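Local coordinates for protein EmGH1 (Erythrobacter marinus, PDB 5Z87) that is a family 3 glycoside hydrolase that probably cleaves beta-glucosidic bonds and may also act on xylosides and arabinofuranosides, at residues 44-49 with 385-390; 273-278 with 380-385. All blocks are in the same frame, centred on the assembly; numbering follows the deposited sequence.

Interaction 1 of 2, residues 44-49 with 385-390; sequences ARRAAA and LFDMPF
Arg46 and Asp387 are joined by a bidentate, end-on salt bridge that carries nearly the whole contact. The arginine reaches out from its helix and the aspartate comes from the opposite direction, so that guanidinium and carboxylate lie almost in one plane, 20° apart. Arg46 NH1 bonds to Asp387 OD2 at 2.9 Å, and Arg46 NH2 bonds to Asp387 OD1 at 3.1 Å. The second bond is almost straight, with an N-H...O angle of 174°, and the first only slightly more bent. Each carboxylate oxygen uses its syn lone pair, on the side of the other oxygen, as a two-pronged grip requires, and the paired bonds keep the two groups from twisting against each other. A bend in the arginine chain at chi3 (66°) turns the guanidinium so that its NH1-NH2 edge faces the acid.

This inner side is well fixed: Arg46 is buried, its NE bonds to the carbonyl of Tyr36, and NH1 has a second partner in the hydroxyl of Tyr222. Beside the bridge the contact is thinner. Phe386 brings only its CB up to Arg46 NH2, at 4.1 Å, and Asp387 is partly open to solvent.

The bridge thus fastens helix 43-51 to the connection between helices 366-382 and 393-399. Helix 366-382 adjoins both, with Ala47 touching Leu377 and Ala378, and farther along the connection Phe390 rests against helix 101-116.

Interaction 2 of 2, residues 273-278 with 380-385; sequences GSIGLM and KFKCGL
Ile275 packs against Lys382 and Cys383 where the C-terminal end of helix 366-382 meets the loop leading into strand 276-279, one of the parallel strands of the N-terminal domain, which belongs to the TIM-barrel group of folds. The contact is small and made by carbon atoms and one sulfur, with no hydrogen bond across it.

In the last helical turn, Lys380 starts out away from 273-278, and its NZ is held by Gln62 OE1 and the carbonyls of Gly90 and Pro124. Lys382 starts out toward it. Its CG stands anti to the backbone N (chi1 -179°) and the rest of the chain is extended, which lays the methylenes obliquely across the end of Ile275. Ile275 CD1 touches Lys382 CD at 3.7 Å and Lys382 CG at 3.8 Å, while Ile275 CG1 lies 4.0 Å from Lys382 CD. The ammonium is carried past the isoleucine toward Gly273, but Lys382 NZ stays 4.4 Å from Gly273 O, too far for a hydrogen bond; that carbonyl is instead bonded by Gln216 NE2, and Gln216 OE1 accepts the N-H of Ile275. Cutting Lys382 back to an alanine removes the methylenes beyond CB and would probably leave one flank of Ile275 CD1 without its packing partner.

Next in the chain, Cys383 places SG 3.9 Å from Ile275 CD1, so the same methyl is touched by both residues. Gly384, with positive phi, then ends the helix in a Schellman motif: Gly384 N bonds to Phe381 O at 2.8 Å, and Leu385 N reaches back to Lys380 O at 3.1 Å.

Overall arrangement
From the N terminus the chain first forms helix 43-51, whose segment 44-49 meets its partner more than three hundred residues later. Within that span lies 273-278, at the entry to strand 276-279, and about a hundred residues later the end of helix 366-382 returns to it, closing interaction 2. The chain then runs straight on into 385-390, which closes the larger loop of interaction 1, so interaction 2 is nested inside it. Leu385 belongs to both, and their centres lie about 11 Å apart. Phe381 joins them directly, its CD1 packing 3.4 Å from Arg46 CZ. Together they tie the N-terminal helix, the parallel sheet and the exit of helix 366-382.

Interaction 1 of 2, residues 44-49 with 385-390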
ATOM      1  N   ALA A  44     -10.341 -38.718 -16.178  1.00 26.55           N
ATOM      2  CA  ALA A  44      -9.097 -39.037 -15.486  1.00 28.59           C
ATOM      3  C   ALA A  44      -8.602 -40.432 -15.855  1.00 24.07           C
ATOM      4  O   ALA A  44      -7.409 -40.637 -16.092  1.00 29.13           O
ATOM      5  CB  ALA A  44      -9.308 -38.916 -13.972  1.00 22.18           C
ATOM      6  N   ARG A  45      -9.506 -41.407 -15.917  1.00 27.25           N
ATOM      7  CA  ARG A  45      -9.085 -42.761 -16.250  1.00 31.55           C
ATOM      8  C   ARG A  45      -8.696 -42.872 -17.719  1.00 24.11           C
ATOM      9  O   ARG A  45      -7.714 -43.545 -18.052  1.00 23.45           O
ATOM     10  CB  ARG A  45     -10.180 -43.750 -15.858  1.00 27.81           C
ATOM     11  CG  ARG A  45     -10.284 -43.855 -14.325  1.00 31.43           C
ATOM     12  CD  ARG A  45     -11.445 -44.709 -13.839  1.00 34.01           C
ATOM     13  NE  ARG A  45     -11.205 -46.131 -14.066  1.00 47.24           N
ATOM     14  CZ  ARG A  45     -12.114 -47.080 -13.868  1.00 54.20           C
ATOM     15  NH1 ARG A  45     -13.327 -46.757 -13.433  1.00 39.76           N
ATOM     16  NH2 ARG A  45     -11.812 -48.348 -14.108  1.00 47.04           N
ATOM     17  N   ARG A  46      -9.400 -42.166 -18.610  1.00 23.56           N
ATOM     18  CA  ARG A  46      -8.979 -42.163 -20.006  1.00 20.91           C
ATOM     19  C   ARG A  46      -7.623 -41.496 -20.164  1.00 24.62           C
ATOM     20  O   ARG A  46      -6.810 -41.926 -20.992  1.00 30.91           O
ATOM     21  CB  ARG A  46     -10.030 -41.487 -20.891  1.00 21.29           C
ATOM     22  CG  ARG A  46     -11.371 -42.215 -20.887  1.00 28.06           C
ATOM     23  CD  ARG A  46     -12.444 -41.449 -21.644  1.00 23.79           C
ATOM     24  NE  ARG A  46     -12.127 -41.382 -23.065  1.00 22.86           N
ATOM     25  CZ  ARG A  46     -12.864 -40.747 -23.969  1.00 27.77           C
ATOM     26  NH1 ARG A  46     -13.968 -40.107 -23.605  1.00 29.64           N
ATOM     27  NH2 ARG A  46     -12.485 -40.742 -25.241  1.00 24.76           N
ATOM     28  N   ALA A  47      -7.342 -40.459 -19.365  1.00 27.18           N
ATOM     29  CA  ALA A  47      -6.058 -39.760 -19.496  1.00 29.29           C
ATOM     30  C   ALA A  47      -4.899 -40.626 -19.017  1.00 25.10           C
ATOM     31  O   ALA A  47      -3.837 -40.657 -19.648  1.00 25.83           O
ATOM     32  CB  ALA A  47      -6.080 -38.434 -18.724  1.00 20.57           C
ATOM     33  N   ALA A  48      -5.075 -41.332 -17.900  1.00 23.97           N
ATOM     34  CA  ALA A  48      -4.031 -42.250 -17.452  1.00 33.71           C
ATOM     35  C   ALA A  48      -3.773 -43.336 -18.494  1.00 24.00           C
ATOM     36  O   ALA A  48      -2.621 -43.628 -18.834  1.00 27.55           O
ATOM     37  CB  ALA A  48      -4.416 -42.871 -16.108  1.00 28.66           C
ATOM     38  N   ALA A  49      -4.841 -43.944 -19.016  1.00 27.62           N
ATOM     39  CA  ALA A  49      -4.663 -45.001 -20.010  1.00 29.99           C
ATOM     40  C   ALA A  49      -3.908 -44.487 -21.232  1.00 30.06           C
ATOM     41  O   ALA A  49      -3.031 -45.176 -21.770  1.00 29.13           O
ATOM     42  CB  ALA A  49      -6.020 -45.583 -20.405  1.00 20.48           C
ATOM     43  N   LEU A 385     -12.752 -33.113 -26.468  1.00 24.98           N
ATOM     44  CA  LEU A 385     -11.960 -32.897 -27.681  1.00 22.12           C
ATOM     45  C   LEU A 385     -11.815 -34.178 -28.487  1.00 29.02           C
ATOM     46  O   LEU A 385     -11.701 -34.124 -29.715  1.00 28.51           O
ATOM     47  CB  LEU A 385     -10.561 -32.357 -27.360  1.00 20.08           C
ATOM     48  CG  LEU A 385     -10.350 -31.121 -26.471  1.00 26.80           C
ATOM     49  CD1 LEU A 385      -9.093 -30.402 -26.905  1.00 21.13           C
ATOM     50  CD2 LEU A 385     -11.533 -30.187 -26.489  1.00 20.63           C
ATOM     51  N   PHE A 386     -11.816 -35.333 -27.820  1.00 25.88           N
ATOM     52  CA  PHE A 386     -11.590 -36.598 -28.504  1.00 29.58           C
ATOM     53  C   PHE A 386     -12.850 -37.127 -29.175  1.00 35.75           C
ATOM     54  O   PHE A 386     -12.750 -37.900 -30.131  1.00 31.59           O
ATOM     55  CB  PHE A 386     -11.069 -37.654 -27.518  1.00 22.63           C
ATOM     56  CG  PHE A 386      -9.654 -37.408 -27.024  1.00 29.20           C
ATOM     57  CD1 PHE A 386      -9.407 -36.586 -25.923  1.00 25.27           C
ATOM     58  CD2 PHE A 386      -8.577 -38.038 -27.627  1.00 24.42           C
ATOM     59  CE1 PHE A 386      -8.103 -36.406 -25.444  1.00 27.64           C
ATOM     60  CE2 PHE A 386      -7.269 -37.850 -27.159  1.00 25.72           C
ATOM     61  CZ  PHE A 386      -7.033 -37.030 -26.073  1.00 18.69           C
ATOM     62  N   ASP A 387     -14.024 -36.707 -28.712  1.00 33.48           N
ATOM     63  CA  ASP A 387     -15.289 -37.328 -29.075  1.00 30.18           C
ATOM     64  C   ASP A 387     -16.193 -36.425 -29.909  1.00 32.23           C
ATOM     65  O   ASP A 387     -17.348 -36.797 -30.159  1.00 29.10           O
ATOM     66  CB  ASP A 387     -16.013 -37.764 -27.797  1.00 32.42           C
ATOM     67  CG  ASP A 387     -15.108 -38.562 -26.850  1.00 32.07           C
ATOM     68  OD1 ASP A 387     -14.338 -39.423 -27.337  1.00 30.58           O
ATOM     69  OD2 ASP A 387     -15.168 -38.330 -25.621  1.00 34.69           O
ATOM     70  N   MET A 388     -15.705 -35.272 -30.360  1.00 22.30           N
ATOM     71  CA  MET A 388     -16.551 -34.238 -30.938  1.00 25.03           C
ATOM     72  C   MET A 388     -15.910 -33.637 -32.180  1.00 26.75           C
ATOM     73  O   MET A 388     -14.686 -33.692 -32.350  1.00 31.65           O
ATOM     74  CB  MET A 388     -16.829 -33.116 -29.921  1.00 25.24           C
ATOM     75  CG  MET A 388     -17.693 -33.551 -28.746  1.00 23.01           C
ATOM     76  SD  MET A 388     -19.236 -34.364 -29.271  1.00 37.54           S
ATOM     77  CE  MET A 388     -20.220 -32.967 -29.841  1.00 25.34           C
ATOM     78  N   PRO A 389     -16.716 -33.059 -33.071  1.00 23.02           N
ATOM     79  CA  PRO A 389     -16.176 -32.176 -34.111  1.00 30.36           C
ATOM     80  C   PRO A 389     -15.431 -30.979 -33.523  1.00 27.34           C
ATOM     81  O   PRO A 389     -15.668 -30.549 -32.393  1.00 22.78           O
ATOM     82  CB  PRO A 389     -17.429 -31.723 -34.876  1.00 27.00           C
ATOM     83  CG  PRO A 389     -18.425 -32.790 -34.625  1.00 22.71           C
ATOM     84  CD  PRO A 389     -18.159 -33.303 -33.245  1.00 28.47           C
ATOM     85  N   PHE A 390     -14.523 -30.424 -34.325  1.00 25.85           N
ATOM     86  CA  PHE A 390     -13.678 -29.345 -33.827  1.00 29.83           C
ATOM     87  C   PHE A 390     -14.461 -28.051 -33.618  1.00 30.23           C
ATOM     88  O   PHE A 390     -14.141 -27.279 -32.708  1.00 30.91           O
ATOM     89  CB  PHE A 390     -12.519 -29.107 -34.787  1.00 28.75           C
ATOM     90  CG  PHE A 390     -11.692 -30.326 -35.048  1.00 32.71           C
ATOM     91  CD1 PHE A 390     -11.300 -31.152 -34.003  1.00 35.89           C
ATOM     92  CD2 PHE A 390     -11.305 -30.653 -36.342  1.00 27.04           C
ATOM     93  CE1 PHE A 390     -10.526 -32.280 -34.242  1.00 32.57           C
ATOM     94  CE2 PHE A 390     -10.534 -31.773 -36.591  1.00 26.35           C
ATOM     95  CZ  PHE A 390     -10.143 -32.592 -35.540  1.00 28.94           C
TER

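Interaction 2 of 2, residues 273-278 with 380-385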
ATOM      1  N   GLY A 273     -16.084 -26.266  -9.961  1.00 26.82           N
ATOM      2  CA  GLY A 273     -15.385 -27.256 -10.758  1.00 21.63           C
ATOM      3  C   GLY A 273     -14.624 -26.709 -11.942  1.00 23.90           C
ATOM      4  O   GLY A 273     -14.523 -27.395 -12.969  1.00 23.51           O
ATOM      5  N   SER A 274     -14.103 -25.484 -11.839  1.00 21.36           N
ATOM      6  CA  SER A 274     -13.224 -24.945 -12.869  1.00 23.51           C
ATOM      7  C   SER A 274     -12.158 -25.973 -13.238  1.00 17.16           C
ATOM      8  O   SER A 274     -11.531 -26.571 -12.367  1.00 23.87           O
ATOM      9  CB  SER A 274     -12.576 -23.640 -12.373  1.00 19.43           C
ATOM     10  OG  SER A 274     -11.668 -23.090 -13.326  1.00 14.87           O
ATOM     11  N   ILE A 275     -11.973 -26.186 -14.538  1.00 20.45           N
ATOM     12  CA  ILE A 275     -11.027 -27.182 -15.022  1.00 19.29           C
ATOM     13  C   ILE A 275      -9.615 -26.609 -15.062  1.00 18.67           C
ATOM     14  O   ILE A 275      -8.634 -27.331 -14.841  1.00 18.92           O
ATOM     15  CB  ILE A 275     -11.485 -27.682 -16.413  1.00 22.28           C
ATOM     16  CG1 ILE A 275     -12.764 -28.507 -16.314  1.00 24.32           C
ATOM     17  CG2 ILE A 275     -10.410 -28.507 -17.117  1.00 19.26           C
ATOM     18  CD1 ILE A 275     -13.362 -28.835 -17.684  1.00 18.20           C
ATOM     19  N   GLY A 276      -9.479 -25.316 -15.364  1.00 14.57           N
ATOM     20  CA  GLY A 276      -8.189 -24.680 -15.475  1.00 18.77           C
ATOM     21  C   GLY A 276      -8.008 -23.553 -14.464  1.00 20.51           C
ATOM     22  O   GLY A 276      -8.956 -23.101 -13.804  1.00 21.52           O
ATOM     23  N   LEU A 277      -6.761 -23.099 -14.362  1.00 22.87           N
ATOM     24  CA  LEU A 277      -6.365 -22.010 -13.478  1.00 21.25           C
ATOM     25  C   LEU A 277      -5.100 -21.404 -14.052  1.00 17.98           C
ATOM     26  O   LEU A 277      -4.220 -22.145 -14.510  1.00 21.31           O
ATOM     27  CB  LEU A 277      -6.125 -22.507 -12.048  1.00 19.72           C
ATOM     28  CG  LEU A 277      -5.507 -21.516 -11.049  1.00 17.05           C
ATOM     29  CD1 LEU A 277      -6.153 -21.716  -9.694  1.00 14.14           C
ATOM     30  CD2 LEU A 277      -4.000 -21.701 -10.939  1.00 14.56           C
ATOM     31  N   MET A 278      -5.005 -20.071 -14.030  1.00 16.49           N
ATOM     32  CA  MET A 278      -3.808 -19.366 -14.496  1.00 17.43           C
ATOM     33  C   MET A 278      -3.129 -18.627 -13.342  1.00 15.91           C
ATOM     34  O   MET A 278      -3.799 -18.040 -12.490  1.00 17.93           O
ATOM     35  CB  MET A 278      -4.148 -18.375 -15.616  1.00 17.46           C
ATOM     36  CG  MET A 278      -2.960 -17.568 -16.131  1.00 15.59           C
ATOM     37  SD  MET A 278      -3.470 -16.337 -17.361  1.00 18.99           S
ATOM     38  CE  MET A 278      -3.810 -17.358 -18.783  1.00 18.60           C
ATOM     39  N   LYS A 380      -8.677 -32.402 -21.567  1.00 19.92           N
ATOM     40  CA  LYS A 380      -9.119 -32.541 -22.954  1.00 26.68           C
ATOM     41  C   LYS A 380     -10.238 -33.578 -23.078  1.00 22.83           C
ATOM     42  O   LYS A 380     -11.242 -33.340 -23.759  1.00 28.60           O
ATOM     43  CB  LYS A 380      -7.933 -32.899 -23.852  1.00 25.69           C
ATOM     44  CG  LYS A 380      -6.907 -31.800 -23.949  1.00 19.13           C
ATOM     45  CD  LYS A 380      -5.759 -32.135 -24.880  1.00 18.99           C
ATOM     46  CE  LYS A 380      -5.046 -30.836 -25.299  1.00 18.31           C
ATOM     47  NZ  LYS A 380      -3.846 -31.047 -26.165  1.00 17.26           N
ATOM     48  N   PHE A 381     -10.097 -34.724 -22.411  1.00 21.11           N
ATOM     49  CA  PHE A 381     -11.178 -35.703 -22.413  1.00 22.59           C
ATOM     50  C   PHE A 381     -12.461 -35.096 -21.856  1.00 25.88           C
ATOM     51  O   PHE A 381     -13.524 -35.180 -22.486  1.00 24.65           O
ATOM     52  CB  PHE A 381     -10.758 -36.954 -21.625  1.00 26.81           C
ATOM     53  CG  PHE A 381      -9.850 -37.891 -22.408  1.00 28.21           C
ATOM     54  CD1 PHE A 381     -10.325 -38.565 -23.538  1.00 27.63           C
ATOM     55  CD2 PHE A 381      -8.531 -38.100 -22.019  1.00 25.44           C
ATOM     56  CE1 PHE A 381      -9.495 -39.417 -24.276  1.00 24.12           C
ATOM     57  CE2 PHE A 381      -7.694 -38.960 -22.744  1.00 28.70           C
ATOM     58  CZ  PHE A 381      -8.178 -39.618 -23.876  1.00 28.01           C
ATOM     59  N   LYS A 382     -12.363 -34.425 -20.699  1.00 24.40           N
ATOM     60  CA  LYS A 382     -13.528 -33.804 -20.070  1.00 22.08           C
ATOM     61  C   LYS A 382     -14.216 -32.796 -20.995  1.00 24.35           C
ATOM     62  O   LYS A 382     -15.451 -32.686 -20.998  1.00 23.40           O
ATOM     63  CB  LYS A 382     -13.107 -33.124 -18.756  1.00 19.65           C
ATOM     64  CG  LYS A 382     -14.274 -32.469 -17.997  1.00 25.39           C
ATOM     65  CD  LYS A 382     -13.999 -32.314 -16.486  1.00 22.79           C
ATOM     66  CE  LYS A 382     -15.216 -31.750 -15.767  1.00 26.08           C
ATOM     67  NZ  LYS A 382     -15.012 -31.556 -14.295  1.00 40.21           N
ATOM     68  N   CYS A 383     -13.440 -32.038 -21.774  1.00 17.47           N
ATOM     69  CA  CYS A 383     -14.023 -31.076 -22.695  1.00 24.98           C
ATOM     70  C   CYS A 383     -14.488 -31.707 -23.996  1.00 26.69           C
ATOM     71  O   CYS A 383     -14.976 -30.982 -24.868  1.00 27.50           O
ATOM     72  CB  CYS A 383     -13.023 -29.956 -22.995  1.00 20.30           C
ATOM     73  SG  CYS A 383     -12.664 -28.971 -21.509  1.00 25.07           S
ATOM     74  N   GLY A 384     -14.338 -33.019 -24.148  1.00 25.07           N
ATOM     75  CA  GLY A 384     -14.844 -33.702 -25.324  1.00 26.22           C
ATOM     76  C   GLY A 384     -14.010 -33.565 -26.574  1.00 28.00           C
ATOM     77  O   GLY A 384     -14.512 -33.872 -27.659  1.00 31.08           O
ATOM     78  N   LEU A 385     -12.752 -33.113 -26.468  1.00 24.98           N
ATOM     79  CA  LEU A 385     -11.960 -32.897 -27.681  1.00 22.12           C
ATOM     80  C   LEU A 385     -11.815 -34.178 -28.487  1.00 29.02           C
ATOM     81  O   LEU A 385     -11.701 -34.124 -29.715  1.00 28.51           O
ATOM     82  CB  LEU A 385     -10.561 -32.357 -27.360  1.00 20.08           C
ATOM     83  CG  LEU A 385     -10.350 -31.121 -26.471  1.00 26.80           C
ATOM     84  CD1 LEU A 385      -9.093 -30.402 -26.905  1.00 21.13           C
ATOM     85  CD2 LEU A 385     -11.533 -30.187 -26.489  1.00 20.63           C
TER